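Local coordinates for cellulosomal-scaffolding protein A (PDB 4B9F), which probably binds crystalline cellulose through a family 3a carbohydrate-binding module, anchoring the scaffold of the cellulosome to its substrate, at residues 32-38 and 95-101; 53-58 and 70-76; 12-18 and 118-124. All blocks are in the same frame, centred on the assembly; numbering follows the deposited sequence. Where two conformers were deposited one is given.

Interaction 1: residues 32-38 and 95-101; sequences IDLSKLT and SFTGGTL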
# COMPACT_ATOMS: atom_id res chain seq x y z
N ILE A 32 6.82 -6.36 15.35
CA ILE A 32 6.33 -7.02 14.15
C ILE A 32 7.47 -7.11 13.14
O ILE A 32 8.20 -6.14 12.92
CB ILE A 32 5.16 -6.22 13.53
CG1 ILE A 32 3.93 -6.29 14.44
CG2 ILE A 32 4.82 -6.74 12.14
CD1 ILE A 32 2.81 -5.36 14.02
N ASP A 33 7.63 -8.29 12.55
CA ASP A 33 8.62 -8.55 11.51
C ASP A 33 8.08 -8.04 10.18
O ASP A 33 7.16 -8.65 9.62
CB ASP A 33 8.88 -10.06 11.45
CG ASP A 33 9.96 -10.44 10.45
OD1 ASP A 33 10.38 -9.60 9.64
OD2 ASP A 33 10.38 -11.62 10.49
N LEU A 34 8.64 -6.95 9.66
CA LEU A 34 8.15 -6.37 8.41
C LEU A 34 8.32 -7.30 7.21
O LEU A 34 7.57 -7.19 6.24
CB LEU A 34 8.82 -5.03 8.12
CG LEU A 34 8.29 -3.85 8.92
CD1 LEU A 34 9.04 -2.59 8.50
CD2 LEU A 34 6.80 -3.66 8.71
N SER A 35 9.29 -8.20 7.27
CA SER A 35 9.49 -9.14 6.17
C SER A 35 8.29 -10.08 6.01
O SER A 35 8.17 -10.76 4.99
CB SER A 35 10.79 -9.94 6.35
OG SER A 35 10.67 -10.94 7.34
N LYS A 36 7.41 -10.10 7.01
CA LYS A 36 6.20 -10.91 6.97
C LYS A 36 4.94 -10.10 6.68
O LYS A 36 3.86 -10.67 6.55
CB LYS A 36 6.00 -11.66 8.29
CG LYS A 36 7.23 -12.38 8.81
CD LYS A 36 7.60 -13.55 7.92
CE LYS A 36 8.67 -14.40 8.59
NZ LYS A 36 9.09 -15.55 7.74
N LEU A 37 5.06 -8.77 6.58
CA LEU A 37 3.90 -7.90 6.41
C LEU A 37 3.63 -7.62 4.94
O LEU A 37 4.54 -7.26 4.19
CB LEU A 37 4.11 -6.58 7.13
CG LEU A 37 2.95 -5.58 7.05
CD1 LEU A 37 1.71 -6.11 7.76
CD2 LEU A 37 3.36 -4.23 7.63
N THR A 38 2.38 -7.80 4.52
CA THR A 38 2.00 -7.39 3.17
C THR A 38 0.77 -6.49 3.23
O THR A 38 -0.06 -6.61 4.15
CB THR A 38 1.73 -8.59 2.25
OG1 THR A 38 0.74 -9.43 2.85
CG2 THR A 38 3.00 -9.38 1.99
N SER A 95 5.28 -5.36 -0.11
CA SER A 95 5.99 -6.18 0.85
C SER A 95 7.34 -5.52 1.19
O SER A 95 7.69 -4.47 0.63
CB SER A 95 6.19 -7.60 0.32
OG SER A 95 6.91 -7.58 -0.90
N PHE A 96 8.07 -6.14 2.11
CA PHE A 96 9.29 -5.55 2.66
C PHE A 96 10.39 -6.59 2.70
O PHE A 96 10.15 -7.75 3.06
CB PHE A 96 9.05 -5.02 4.07
CG PHE A 96 7.91 -4.05 4.15
CD1 PHE A 96 6.60 -4.51 4.30
CD2 PHE A 96 8.13 -2.69 4.05
CE1 PHE A 96 5.53 -3.62 4.33
CE2 PHE A 96 7.07 -1.79 4.10
CZ PHE A 96 5.77 -2.26 4.24
N THR A 97 11.60 -6.17 2.35
CA THR A 97 12.74 -7.08 2.35
C THR A 97 13.23 -7.40 3.75
O THR A 97 13.92 -8.40 3.96
CB THR A 97 13.91 -6.53 1.52
OG1 THR A 97 14.35 -5.29 2.10
CG2 THR A 97 13.48 -6.30 0.07
N GLY A 98 12.88 -6.56 4.71
CA GLY A 98 13.32 -6.74 6.08
C GLY A 98 12.85 -5.58 6.92
O GLY A 98 12.10 -4.72 6.45
N GLY A 99 13.30 -5.54 8.17
CA GLY A 99 12.92 -4.48 9.09
C GLY A 99 11.99 -4.96 10.19
O GLY A 99 11.36 -6.01 10.09
N THR A 100 11.91 -4.15 11.24
CA THR A 100 11.12 -4.48 12.40
C THR A 100 10.33 -3.25 12.80
O THR A 100 10.86 -2.13 12.82
CB THR A 100 12.02 -4.91 13.57
OG1 THR A 100 12.74 -6.10 13.21
CG2 THR A 100 11.20 -5.19 14.81
N LEU A 101 9.05 -3.46 13.09
CA LEU A 101 8.19 -2.39 13.55
C LEU A 101 7.94 -2.59 15.04
O LEU A 101 7.17 -3.47 15.44
CB LEU A 101 6.88 -2.40 12.76
CG LEU A 101 6.02 -1.15 12.85
CD1 LEU A 101 6.79 0.04 12.29
CD2 LEU A 101 4.72 -1.36 12.09
O HOH W 1 6.83 -8.42 3.48
O HOH W 2 9.58 -10.22 2.12
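I32 and L101 form the hydrogen-bonded pair of a short antiparallel ladder, with D33 and T100 as the non-hydrogen-bonded pair beside it. I32 N donates to L101 O (2.9 Å), and L101 N returns a nearly straight bond to I32 O (2.8 Å, 172°). One step on, L34 N still reaches G99 O at 2.9 Å from above the carbonyl plane. G99 suits this bend because its positive phi of 109° is readily adopted by a residue without CB, and the L34 side chain packs along it, from CB at the G99 carbonyl out to CD1.

D33 shapes the turn opposite. Its CG stands anti to the backbone N (chi1 -177°), and OD1 accepts hydrogen bonds from both S35 N and S35 OG, the latter at 2.7 Å. The bond from S35 N makes an Asx turn leading into 3-10 segment 34-36; both donors reach OD1 from the same face, above the carboxylate plane.

In the beta-sandwich of this module, the ladder packs against both layers: L101 touches I60 of strand 51-61, while I32 touches L145 of strand 142-145. Aliphatic residues suit that buried side; D33 and T100 project from the other. Past the turn the buried side is filled by the F96 ring, whose flat hydrocarbon suits the two leucines. L34 sets its CB 4.1 Å from F96 CB, and L37 lies alongside the ring with CD2 4.0 Å from F96 CE1. The carbonyl O of L37 sits at the ring edge, in its plane, 3.4 Å from F96 CD1. Between the start of strand 37-43 and the end of strand 88-96 a water links the backbones instead of a direct bond, accepting from F96 N (2.9 Å) near the carbonyls of L34 and L37.

Interaction 2: residues 53-58 and 70-76; sequences FWCDHA and ITSNVKG
T71 and A58 meet through a side chain standing in for a backbone partner: A58 N donates to T71 OG1 at 2.9 Å with an angle of 159°. The carbonyl of the same residue turns to the same segment, A58 O accepting from I70 N (2.9 Å, 172°). The torsion of T71 (chi1 -56°) sets its two branches to different tasks, since OG1 turns to A58 while CG2, anti to the backbone N, presses on C55 O at 3.2 Å. A beta-branched residue with one hydroxyl and one methyl fits this place well. A water in the plane of the H57 imidazole lies 2.7 Å from H57 ND1 and also hydrogen-bonds T71 OG1.

V74 supplies the apolar half. Its CG2 meets A58 CB at 3.6 Å, its CB faces C55 CB at 3.9 Å, and CG1 lies 4.0 Å from F53 CZ, where the two side chains cross at a slant. The F53 ring also runs beside the backbone of G76, CD2 coming within 3.4 Å of G76 N; a glycine leaves the space that the ring occupies.

Strands 53-55 and 74-76 run antiparallel but belong to different layers of the sandwich, and a water bridges their backbones: it donates to T71 O and V74 O and accepts weakly from C55 N. Farther out, F53 rests on L92 and V74 on I94 and F96, neighbours in the layer of strand 74-85. At the corner of segment 53-58, the D56 carboxylate forms a salt bridge with R112.

The T71 hydroxyl is thus linked directly to a main-chain amide and a water, and through that water to the imidazole, so the protonation of H57 may be coupled to the hydrogen-bond direction along this chain.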
# COMPACT_ATOMS: atom_id res chain seq x y z
N PHE A 53 5.97 -1.09 -10.06
CA PHE A 53 5.86 -0.35 -8.80
C PHE A 53 7.19 0.22 -8.36
O PHE A 53 8.23 -0.46 -8.44
CB PHE A 53 5.35 -1.30 -7.69
CG PHE A 53 5.46 -0.73 -6.29
CD1 PHE A 53 4.43 0.03 -5.76
CD2 PHE A 53 6.61 -0.92 -5.52
CE1 PHE A 53 4.53 0.57 -4.49
CE2 PHE A 53 6.72 -0.38 -4.25
CZ PHE A 53 5.68 0.37 -3.73
N TRP A 54 7.18 1.45 -7.87
CA TRP A 54 8.34 2.00 -7.18
C TRP A 54 7.87 2.68 -5.92
O TRP A 54 6.78 3.25 -5.89
CB TRP A 54 9.07 3.02 -8.06
CG TRP A 54 9.32 2.57 -9.47
CD1 TRP A 54 10.39 1.85 -9.94
CD2 TRP A 54 8.47 2.81 -10.59
NE1 TRP A 54 10.25 1.64 -11.30
CE2 TRP A 54 9.08 2.22 -11.72
CE3 TRP A 54 7.25 3.48 -10.76
CZ2 TRP A 54 8.51 2.28 -13.00
CZ3 TRP A 54 6.68 3.52 -12.02
CH2 TRP A 54 7.31 2.93 -13.12
N CYS A 55 8.66 2.63 -4.86
CA CYS A 55 8.36 3.44 -3.69
C CYS A 55 9.12 4.77 -3.78
O CYS A 55 10.34 4.77 -3.91
CB CYS A 55 8.75 2.69 -2.42
SG CYS A 55 8.35 3.57 -0.92
N ASP A 56 8.40 5.89 -3.72
CA ASP A 56 9.02 7.23 -3.74
C ASP A 56 9.80 7.48 -2.45
O ASP A 56 10.84 8.15 -2.43
CB ASP A 56 7.97 8.34 -3.81
CG ASP A 56 7.25 8.43 -5.14
OD1 ASP A 56 7.75 7.87 -6.14
OD2 ASP A 56 6.19 9.12 -5.17
N HIS A 57 9.26 6.98 -1.34
CA HIS A 57 9.80 7.29 -0.03
C HIS A 57 9.14 6.36 0.98
O HIS A 57 7.93 6.21 0.99
CB HIS A 57 9.47 8.73 0.36
CG HIS A 57 9.84 9.07 1.76
ND1 HIS A 57 11.13 8.96 2.23
CD2 HIS A 57 9.09 9.49 2.81
CE1 HIS A 57 11.16 9.32 3.51
NE2 HIS A 57 9.94 9.65 3.88
N ALA A 58 9.95 5.74 1.83
CA ALA A 58 9.41 4.99 2.97
C ALA A 58 10.35 5.13 4.14
O ALA A 58 11.57 5.18 3.97
CB ALA A 58 9.20 3.52 2.62
N ILE A 70 13.86 3.50 4.58
CA ILE A 70 13.83 2.12 4.09
C ILE A 70 13.25 2.03 2.68
O ILE A 70 12.74 0.99 2.27
CB ILE A 70 13.03 1.19 5.04
CG1 ILE A 70 11.56 1.61 5.14
CG2 ILE A 70 13.68 1.13 6.41
CD1 ILE A 70 10.63 0.44 5.34
N THR A 71 13.34 3.12 1.92
CA THR A 71 12.69 3.20 0.62
C THR A 71 12.98 2.01 -0.30
O THR A 71 12.06 1.44 -0.91
CB THR A 71 13.05 4.51 -0.09
OG1 THR A 71 12.69 5.59 0.76
CG2 THR A 71 12.29 4.64 -1.40
N SER A 72 14.25 1.63 -0.38
CA SER A 72 14.66 0.55 -1.28
C SER A 72 14.39 -0.85 -0.74
O SER A 72 14.73 -1.85 -1.37
CB SER A 72 16.14 0.71 -1.65
OG SER A 72 16.35 1.95 -2.30
N ASN A 73 13.75 -0.92 0.43
CA ASN A 73 13.32 -2.20 1.00
C ASN A 73 11.86 -2.53 0.69
O ASN A 73 11.37 -3.61 1.04
CB ASN A 73 13.50 -2.23 2.51
CG ASN A 73 14.94 -2.10 2.94
OD1 ASN A 73 15.86 -2.25 2.13
ND2 ASN A 73 15.14 -1.84 4.22
N VAL A 74 11.18 -1.59 0.04
CA VAL A 74 9.75 -1.74 -0.23
C VAL A 74 9.52 -2.28 -1.64
O VAL A 74 9.88 -1.64 -2.64
CB VAL A 74 9.01 -0.40 -0.06
CG1 VAL A 74 7.52 -0.57 -0.31
CG2 VAL A 74 9.25 0.15 1.34
N LYS A 75 8.94 -3.48 -1.71
CA LYS A 75 8.71 -4.17 -2.96
C LYS A 75 7.25 -4.12 -3.35
O LYS A 75 6.37 -4.12 -2.48
CB LYS A 75 9.12 -5.64 -2.84
CG LYS A 75 10.57 -5.88 -2.47
CD LYS A 75 10.88 -7.37 -2.33
CE LYS A 75 10.25 -7.96 -1.08
NZ LYS A 75 10.59 -9.40 -0.94
N GLY A 76 6.98 -4.17 -4.65
CA GLY A 76 5.61 -4.22 -5.13
C GLY A 76 5.44 -5.26 -6.21
O GLY A 76 6.28 -5.39 -7.11
O HOH W 3 11.00 0.72 -3.45
O HOH W 4 13.36 8.28 0.81

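Interaction 3: residues 12-18 and 118-124; sequences SDTTNSI and WSNYTQS. With CA (calcium ion), chain C.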
# COMPACT_ATOMS: atom_id res chain seq x y z
N SER A 12 -7.02 12.68 -9.38
CA SER A 12 -7.60 12.79 -10.73
C SER A 12 -8.20 11.46 -11.19
O SER A 12 -7.57 10.41 -11.05
CB SER A 12 -6.55 13.24 -11.74
OG SER A 12 -6.09 14.52 -11.41
N ASP A 13 -9.39 11.52 -11.76
CA ASP A 13 -10.05 10.30 -12.19
C ASP A 13 -9.23 9.57 -13.26
O ASP A 13 -9.02 8.36 -13.18
CB ASP A 13 -11.45 10.59 -12.71
CG ASP A 13 -12.22 9.32 -13.02
OD1 ASP A 13 -12.09 8.35 -12.25
OD2 ASP A 13 -12.96 9.30 -14.02
N THR A 14 -8.77 10.31 -14.26
CA THR A 14 -7.92 9.75 -15.30
C THR A 14 -6.47 10.09 -14.99
O THR A 14 -6.12 11.25 -14.80
CB THR A 14 -8.30 10.30 -16.68
OG1 THR A 14 -9.68 10.02 -16.93
CG2 THR A 14 -7.45 9.66 -17.77
N THR A 15 -5.63 9.07 -14.92
CA THR A 15 -4.23 9.29 -14.54
C THR A 15 -3.37 8.16 -15.08
O THR A 15 -3.85 7.04 -15.22
CB THR A 15 -4.08 9.36 -13.00
OG1 THR A 15 -2.72 9.63 -12.66
CG2 THR A 15 -4.51 8.04 -12.34
N ASN A 16 -2.11 8.44 -15.39
CA ASN A 16 -1.20 7.37 -15.79
C ASN A 16 -0.36 6.83 -14.63
O ASN A 16 0.50 5.97 -14.83
CB ASN A 16 -0.33 7.77 -17.00
CG ASN A 16 0.66 8.88 -16.69
OD1 ASN A 16 0.97 9.18 -15.54
ND2 ASN A 16 1.18 9.49 -17.75
N SER A 17 -0.60 7.34 -13.43
CA SER A 17 0.08 6.82 -12.26
C SER A 17 -0.88 6.78 -11.10
O SER A 17 -1.70 7.68 -10.92
CB SER A 17 1.28 7.70 -11.91
OG SER A 17 2.15 7.83 -13.02
N ILE A 18 -0.78 5.71 -10.32
CA ILE A 18 -1.55 5.56 -9.09
C ILE A 18 -0.57 5.62 -7.92
O ILE A 18 0.51 5.05 -7.97
CB ILE A 18 -2.37 4.25 -9.11
CG1 ILE A 18 -3.45 4.38 -10.20
CG2 ILE A 18 -3.05 4.00 -7.76
CD1 ILE A 18 -4.23 3.11 -10.50
N TRP A 118 2.72 3.65 -20.08
CA TRP A 118 2.26 4.93 -19.53
C TRP A 118 0.85 5.31 -19.97
O TRP A 118 0.48 6.49 -19.97
CB TRP A 118 3.31 6.05 -19.77
CG TRP A 118 4.53 5.75 -18.96
CD1 TRP A 118 5.63 5.05 -19.35
CD2 TRP A 118 4.73 6.07 -17.57
NE1 TRP A 118 6.51 4.93 -18.31
CE2 TRP A 118 5.99 5.55 -17.21
CE3 TRP A 118 3.98 6.76 -16.62
CZ2 TRP A 118 6.51 5.69 -15.92
CZ3 TRP A 118 4.50 6.90 -15.34
CH2 TRP A 118 5.75 6.37 -15.00
N SER A 119 0.05 4.30 -20.30
CA SER A 119 -1.35 4.52 -20.66
C SER A 119 -2.22 4.75 -19.42
O SER A 119 -1.78 4.57 -18.28
CB SER A 119 -1.90 3.37 -21.52
OG SER A 119 -1.84 2.13 -20.86
N ASN A 120 -3.45 5.18 -19.63
CA ASN A 120 -4.26 5.68 -18.53
C ASN A 120 -4.99 4.63 -17.71
O ASN A 120 -5.36 3.57 -18.20
CB ASN A 120 -5.26 6.72 -19.03
CG ASN A 120 -4.60 8.03 -19.41
OD1 ASN A 120 -3.54 8.36 -18.90
ND2 ASN A 120 -5.24 8.78 -20.29
N TYR A 121 -5.18 4.98 -16.44
CA TYR A 121 -6.10 4.32 -15.53
C TYR A 121 -7.28 5.25 -15.26
O TYR A 121 -7.19 6.48 -15.43
CB TYR A 121 -5.45 4.13 -14.17
CG TYR A 121 -4.27 3.21 -14.07
CD1 TYR A 121 -4.43 1.82 -14.03
CD2 TYR A 121 -2.98 3.72 -13.94
CE1 TYR A 121 -3.33 0.97 -13.88
CE2 TYR A 121 -1.89 2.89 -13.80
CZ TYR A 121 -2.06 1.52 -13.77
OH TYR A 121 -0.97 0.70 -13.61
N THR A 122 -8.37 4.64 -14.79
CA THR A 122 -9.53 5.35 -14.28
C THR A 122 -9.65 4.99 -12.81
O THR A 122 -9.71 3.81 -12.47
CB THR A 122 -10.80 4.87 -15.00
OG1 THR A 122 -10.73 5.27 -16.38
CG2 THR A 122 -12.05 5.44 -14.35
N GLN A 123 -9.67 5.99 -11.92
CA GLN A 123 -9.66 5.68 -10.49
C GLN A 123 -11.04 5.51 -9.87
O GLN A 123 -11.16 4.96 -8.79
CB GLN A 123 -8.84 6.72 -9.72
CG GLN A 123 -7.42 6.86 -10.23
CD GLN A 123 -6.49 7.44 -9.19
OE1 GLN A 123 -5.92 6.72 -8.38
NE2 GLN A 123 -6.34 8.76 -9.21
N SER A 124 -12.08 5.95 -10.58
CA SER A 124 -13.43 5.93 -10.03
C SER A 124 -13.99 4.52 -9.89
O SER A 124 -15.00 4.33 -9.22
CB SER A 124 -14.38 6.76 -10.91
OG SER A 124 -14.54 6.14 -12.17
CA CA C . -9.58 1.42 -12.69
O HOH W 5 -14.95 7.81 -14.03
O HOH W 6 -11.27 7.95 -16.53
O HOH W 7 0.46 4.08 -16.78
O HOH W 8 0.69 9.03 -20.51
O HOH W 9 -7.29 2.20 -12.07
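Q123 stretches along S12 and D13 and ends between T15 and I18. Its CG is anti to the carbonyl carbon (chi1 -56°), which turns the chain toward segment 12-18: CB lies 3.8 Å from D13 O, and CG passes S12 O at 3.6 Å. CD then packs on the methyl CG2 of T15. At the tip, NE2 gives S12 O a straight bond (2.8 Å, 174°) that lies in the plane of the glutamine amide, while also bonding N10 O. OE1 turns to the aliphatic flank of I18, whose CG1 is 3.9 Å away. A long side chain with a two-proton amide suits a buried spot lined by main-chain carbonyls.

Backbone bonds run alongside: Q123 N donates to D13 O, and in the antiparallel ladder Y121 N donates to T15 O at 2.7 Å with T15 N answering to Y121 O. Over one face of the Y121 ring I18 makes a CH-pi contact: CD1 stands 3.7 Å from the centroid, 15° off the ring normal. The phenol OH is held elsewhere, by Q51. N16 meets the edge of the W118 indole with its amide, the two planes steeply inclined.

T14 and T122 form the non-hydrogen-bonded pair, bridged by a water between their hydroxyls. In such a pair the carbonyl of T122 faces away from the partner strand, and here it binds the calcium ion at 2.4 Å (T122 O), with T44, D46, N125, D126 and a water among the other ligands. Because T122 O is itself a ligand, the ladder that fixes T122 is joined directly to the metal site; the cation would probably polarise that carbonyl.

Along the chain the contacts enclose one another: interaction 3 joins the outermost segments, interaction 1 lies within its span, and interaction 2 within that of interaction 1. Interactions 1 and 2 are neighbours, their centres 12 Å apart, and share the five-stranded sheet, where strands 74-85 and 88-96 lie side by side; backbone hydrogen bonds S95-K75 and T97-N73 join them. Interaction 3 sits on the other side of the chain's centre from interaction 1, with centres 29 Å apart. It still meets interaction 2, 20 Å away between centres, through W118 against W54. Interactions 1 and 2 thus fasten turns of the all-beta module, and interaction 3 its calcium-bearing loops, with the two tryptophans as the link.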